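Local coordinates for Pts system, fructose-specific iiabc component (Borrelia burgdorferi, PDB 5DLE), which probably takes part, as the IIB domain of a larger membrane transporter, in the phosphotransferase uptake of fructose, which delivers the sugar as fructose 1-phosphate, at residues A30-K33 with I34-A38; E101-I104 with K105-F108. All blocks are in the same frame, centred on the assembly; numbering follows the deposited sequence.

Contact 1 of 2, residues A30-K33 with I34-A38; sequences AAKK and IENEA
Lys32 reaches over the next helical turn to meet Glu35 and Asn36, while Ile34 closes back on the carbonyl of Ala30. All lie on helix 25-40, the crossover helix of a beta-alpha-beta unit between strands 13-19 and 44-50. Four successive i to i+4 backbone bonds, from Ile34 N to Ala30 O through Glu37 N to Lys33 O, span 2.9 to 3.0 Å with N-H...O angles of at least 160°, evidence of a regular helix here. The Lys32 chain leaves with CG opposite its own backbone N and turns about the CB-CG bond (chi2 58°). This carries CD to 3.6 Å from Glu35 OE1, the two side chains crossing nearly at right angles, and brings CE to 3.6 Å from Asn36 OD1. Its ammonium does not close a salt bridge within the chain, for Lys32 NZ stays 4.4 Å from Glu35 OE1. It instead pairs with Glu35 OE2 of the second subunit, and the reciprocal bridge holds Glu35 of this chain, so this surface of the helix belongs to a subunit interface. On another side of the helix, Ile34 has CG1 beside the backbone N, which sets it 3.2 Å from Ala30 O; the side chain also packs on Thr18 and Ile45 of the sheet. Lys33 points elsewhere, its NZ bonded to the Ile97 carbonyl. Between Lys32 and Glu35, one water donates to Glu35 OE1 at 2.8 Å; its contact with Lys32 NZ is doubtfully short.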
loop_
_atom_site.group_PDB
_atom_site.type_symbol
_atom_site.label_atom_id
_atom_site.label_comp_id
_atom_site.label_asym_id
_atom_site.label_seq_id
_atom_site.Cartn_x
_atom_site.Cartn_y
_atom_site.Cartn_z
ATOM N N ALA A 30 -5.403 6.438 -5.184
ATOM C CA ALA A 30 -6.392 6.879 -6.158
ATOM C C ALA A 30 -6.882 8.280 -5.823
ATOM O O ALA A 30 -7.001 9.139 -6.722
ATOM C CB ALA A 30 -7.564 5.897 -6.224
ATOM N N ALA A 31 -7.108 8.548 -4.535
ATOM C CA ALA A 31 -7.643 9.871 -4.172
ATOM C C ALA A 31 -6.660 10.966 -4.485
ATOM O O ALA A 31 -7.033 11.999 -5.076
ATOM C CB ALA A 31 -8.014 9.907 -2.691
ATOM N N LYS A 32 -5.393 10.752 -4.111
ATOM C CA LYS A 32 -4.407 11.803 -4.275
ATOM C C LYS A 32 -4.078 11.992 -5.743
ATOM O O LYS A 32 -3.889 13.130 -6.198
ATOM C CB LYS A 32 -3.176 11.499 -3.436
ATOM C CG LYS A 32 -2.161 12.595 -3.369
ATOM C CD LYS A 32 -2.723 13.941 -2.808
ATOM C CE LYS A 32 -1.594 14.916 -2.868
ATOM N NZ LYS A 32 -2.049 16.310 -2.629
ATOM N N LYS A 33 -4.037 10.920 -6.534
ATOM C CA LYS A 33 -3.781 11.117 -7.961
ATOM C C LYS A 33 -4.947 11.827 -8.625
ATOM O O LYS A 33 -4.732 12.685 -9.498
ATOM C CB LYS A 33 -3.488 9.799 -8.663
ATOM C CG LYS A 33 -2.186 9.225 -8.170
ATOM C CD LYS A 33 -1.709 8.109 -9.026
ATOM C CE LYS A 33 -0.920 8.620 -10.236
ATOM N NZ LYS A 33 -0.227 7.408 -10.813
ATOM N N ILE A 34 -6.182 11.495 -8.230
ATOM C CA ILE A 34 -7.339 12.207 -8.806
ATOM C C ILE A 34 -7.292 13.681 -8.412
ATOM O O ILE A 34 -7.543 14.559 -9.252
ATOM C CB ILE A 34 -8.647 11.536 -8.349
ATOM C CG1 ILE A 34 -8.815 10.204 -9.089
ATOM C CG2 ILE A 34 -9.867 12.464 -8.625
ATOM C CD1 ILE A 34 -9.932 9.361 -8.512
ATOM N N GLU A 35 -6.996 13.970 -7.139
ATOM C CA GLU A 35 -6.881 15.374 -6.692
ATOM C C GLU A 35 -5.806 16.116 -7.477
ATOM O O GLU A 35 -6.045 17.235 -7.933
ATOM C CB GLU A 35 -6.580 15.421 -5.194
ATOM C CG GLU A 35 -7.764 14.998 -4.336
ATOM C CD GLU A 35 -7.411 14.680 -2.883
ATOM O OE1 GLU A 35 -6.214 14.793 -2.486
ATOM O OE2 GLU A 35 -8.343 14.284 -2.148
ATOM N N ASN A 36 -4.620 15.519 -7.647
ATOM C CA ASN A 36 -3.544 16.230 -8.346
ATOM C C ASN A 36 -3.900 16.466 -9.800
ATOM O O ASN A 36 -3.593 17.530 -10.336
ATOM C CB ASN A 36 -2.223 15.453 -8.250
ATOM C CG ASN A 36 -1.565 15.571 -6.883
ATOM O OD1 ASN A 36 -1.870 16.510 -6.126
ATOM N ND2 ASN A 36 -0.606 14.704 -6.600
ATOM N N GLU A 37 -4.487 15.477 -10.471
ATOM C CA GLU A 37 -4.786 15.622 -11.896
ATOM C C GLU A 37 -5.959 16.573 -12.116
ATOM O O GLU A 37 -5.957 17.358 -13.079
ATOM C CB GLU A 37 -5.052 14.253 -12.515
ATOM C CG GLU A 37 -5.326 14.303 -14.021
ATOM C CD GLU A 37 -4.105 14.758 -14.854
ATOM O OE1 GLU A 37 -2.939 14.503 -14.467
ATOM O OE2 GLU A 37 -4.351 15.367 -15.922
ATOM N N ALA A 38 -6.965 16.532 -11.244
ATOM C CA ALA A 38 -8.076 17.488 -11.340
ATOM C C ALA A 38 -7.552 18.904 -11.250
ATOM O O ALA A 38 -7.958 19.780 -12.028
ATOM C CB ALA A 38 -9.086 17.246 -10.213
HETATM O O HOH W 1 -4.491 16.957 -2.729
#

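Contact 2 of 2, residues E101-I104 with K105-F108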
loop_
_atom_site.group_PDB
_atom_site.type_symbol
_atom_site.label_atom_id
_atom_site.label_comp_id
_atom_site.label_asym_id
_atom_site.label_seq_id
_atom_site.Cartn_x
_atom_site.Cartn_y
_atom_site.Cartn_z
ATOM N N GLU A 101 -5.179 10.879 -15.963
ATOM C CA GLU A 101 -5.411 11.993 -16.883
ATOM C C GLU A 101 -6.590 11.697 -17.784
ATOM O O GLU A 101 -7.510 12.523 -17.931
ATOM C CB GLU A 101 -4.152 12.225 -17.709
ATOM C CG GLU A 101 -4.268 13.333 -18.757
ATOM C CD GLU A 101 -3.035 13.349 -19.657
ATOM O OE1 GLU A 101 -2.527 12.255 -20.030
ATOM O OE2 GLU A 101 -2.563 14.450 -19.973
ATOM N N ASN A 102 -6.580 10.519 -18.403
ATOM C CA ASN A 102 -7.645 10.165 -19.316
ATOM C C ASN A 102 -8.970 10.018 -18.582
ATOM O O ASN A 102 -10.009 10.457 -19.090
ATOM C CB ASN A 102 -7.249 8.904 -20.079
ATOM C CG ASN A 102 -6.165 9.173 -21.133
ATOM O OD1 ASN A 102 -5.949 10.317 -21.562
ATOM N ND2 ASN A 102 -5.471 8.108 -21.560
ATOM N N ILE A 103 -8.957 9.454 -17.366
ATOM C CA ILE A 103 -10.215 9.264 -16.654
ATOM C C ILE A 103 -10.864 10.598 -16.313
ATOM O O ILE A 103 -12.088 10.747 -16.423
ATOM C CB ILE A 103 -9.982 8.397 -15.415
ATOM C CG1 ILE A 103 -10.005 6.940 -15.842
ATOM C CG2 ILE A 103 -11.015 8.685 -14.315
ATOM C CD1 ILE A 103 -9.441 6.047 -14.803
ATOM N N ILE A 104 -10.078 11.585 -15.881
ATOM C CA ILE A 104 -10.631 12.912 -15.580
ATOM C C ILE A 104 -11.298 13.471 -16.824
ATOM O O ILE A 104 -12.421 13.987 -16.789
ATOM C CB ILE A 104 -9.524 13.873 -15.091
ATOM C CG1 ILE A 104 -8.924 13.437 -13.739
ATOM C CG2 ILE A 104 -10.048 15.328 -15.030
ATOM C CD1 ILE A 104 -9.935 13.286 -12.649
ATOM N N LYS A 105 -10.590 13.373 -17.953
ATOM C CA LYS A 105 -11.119 13.968 -19.191
ATOM C C LYS A 105 -12.380 13.243 -19.644
ATOM O O LYS A 105 -13.383 13.882 -20.016
ATOM C CB LYS A 105 -10.050 13.925 -20.283
ATOM C CG LYS A 105 -8.964 14.961 -20.100
ATOM C CD LYS A 105 -7.913 14.857 -21.212
ATOM C CE LYS A 105 -6.726 15.805 -20.982
ATOM N NZ LYS A 105 -7.093 17.250 -21.109
ATOM N N GLU A 106 -12.344 11.907 -19.609
ATOM C CA GLU A 106 -13.461 11.078 -20.057
ATOM C C GLU A 106 -14.686 11.244 -19.161
ATOM O O GLU A 106 -15.807 11.000 -19.625
ATOM C CB GLU A 106 -13.057 9.595 -20.101
ATOM C CG GLU A 106 -12.084 9.228 -21.239
ATOM C CD GLU A 106 -11.272 7.931 -20.995
ATOM O OE1 GLU A 106 -11.574 7.166 -20.043
ATOM O OE2 GLU A 106 -10.306 7.687 -21.763
ATOM N N SER A 107 -14.503 11.647 -17.897
ATOM C CA SER A 107 -15.647 11.678 -16.992
ATOM C C SER A 107 -16.697 12.682 -17.442
ATOM O O SER A 107 -17.878 12.485 -17.175
ATOM C CB SER A 107 -15.207 11.990 -15.556
ATOM O OG SER A 107 -14.746 13.336 -15.462
ATOM N N PHE A 108 -16.290 13.731 -18.145
ATOM C CA PHE A 108 -17.260 14.736 -18.556
ATOM C C PHE A 108 -18.170 14.251 -19.672
ATOM O O PHE A 108 -19.165 14.928 -19.979
ATOM C CB PHE A 108 -16.499 15.989 -18.973
ATOM C CG PHE A 108 -15.905 16.694 -17.824
ATOM C CD1 PHE A 108 -14.620 16.361 -17.370
ATOM C CD2 PHE A 108 -16.658 17.626 -17.118
ATOM C CE1 PHE A 108 -14.087 16.992 -16.271
ATOM C CE2 PHE A 108 -16.140 18.271 -15.998
ATOM C CZ PHE A 108 -14.847 17.941 -15.554
#
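Lys105 lies alongside Glu101, one helical turn earlier, both side chains pointing the same way. Starting at the backbone, Lys105 N bonds to Glu101 O at 3.2 Å. CB sits near Asn102 O, CG is 3.6 Å from Glu101 O, and CD skims the same oxygen more loosely. CE then meets the Glu101 methylene, CE to CG 4.1 Å, a contact between alkyl groups. Only the last torsion bends (chi4 -68°), and it leaves Lys105 NZ 5.4 Å from Glu101 OE2: the charges may attract, but they make no salt bridge. Further along, the Ile104 carbonyl gathers several neighbours. Ser107 OG donates to Ile104 O at 2.8 Å, its chi1 of 69° swinging the hydroxyl back toward the preceding turn, and Ser107 N adds a weak bond to this oxygen. The Phe108 ring brings its edge to it, CD1 lying 3.3 Å from Ile104 O, and stacks with Tyr43. Glu106 instead sends OE1 to the Tyr89 hydroxyl. Ile103 and Ile104 reach strands 88-91 and 69-74, respectively, the amphipathic pattern of a helix laid on the sheet of an alpha/beta fold, here that of the PTS IIB domain.

Both contacts are partly buried helical turns, with centres 12 Å apart, and their helices pack directly on each other. Glu37 and Ile34 of contact 1 do the joining: Glu37 CG lies 3.7 Å from Ile104 CG1, and Glu37 OE2 comes close to Glu101 CG, while Ile34 and Ile104 meet through their methyl groups. The polar chemistry differs with position. Contact 1, on the crossover helix beside strands 13-19 and 44-50, turns Lys32 and Glu35 to the second subunit, whose own Glu35 and Lys32 are their salt-bridge partners. Contact 2, on the helix over strands 69-74 and 88-91, meets no other chain of the assembly; its lysine is exposed, and its serine hydroxyl is spent on a backbone carbonyl.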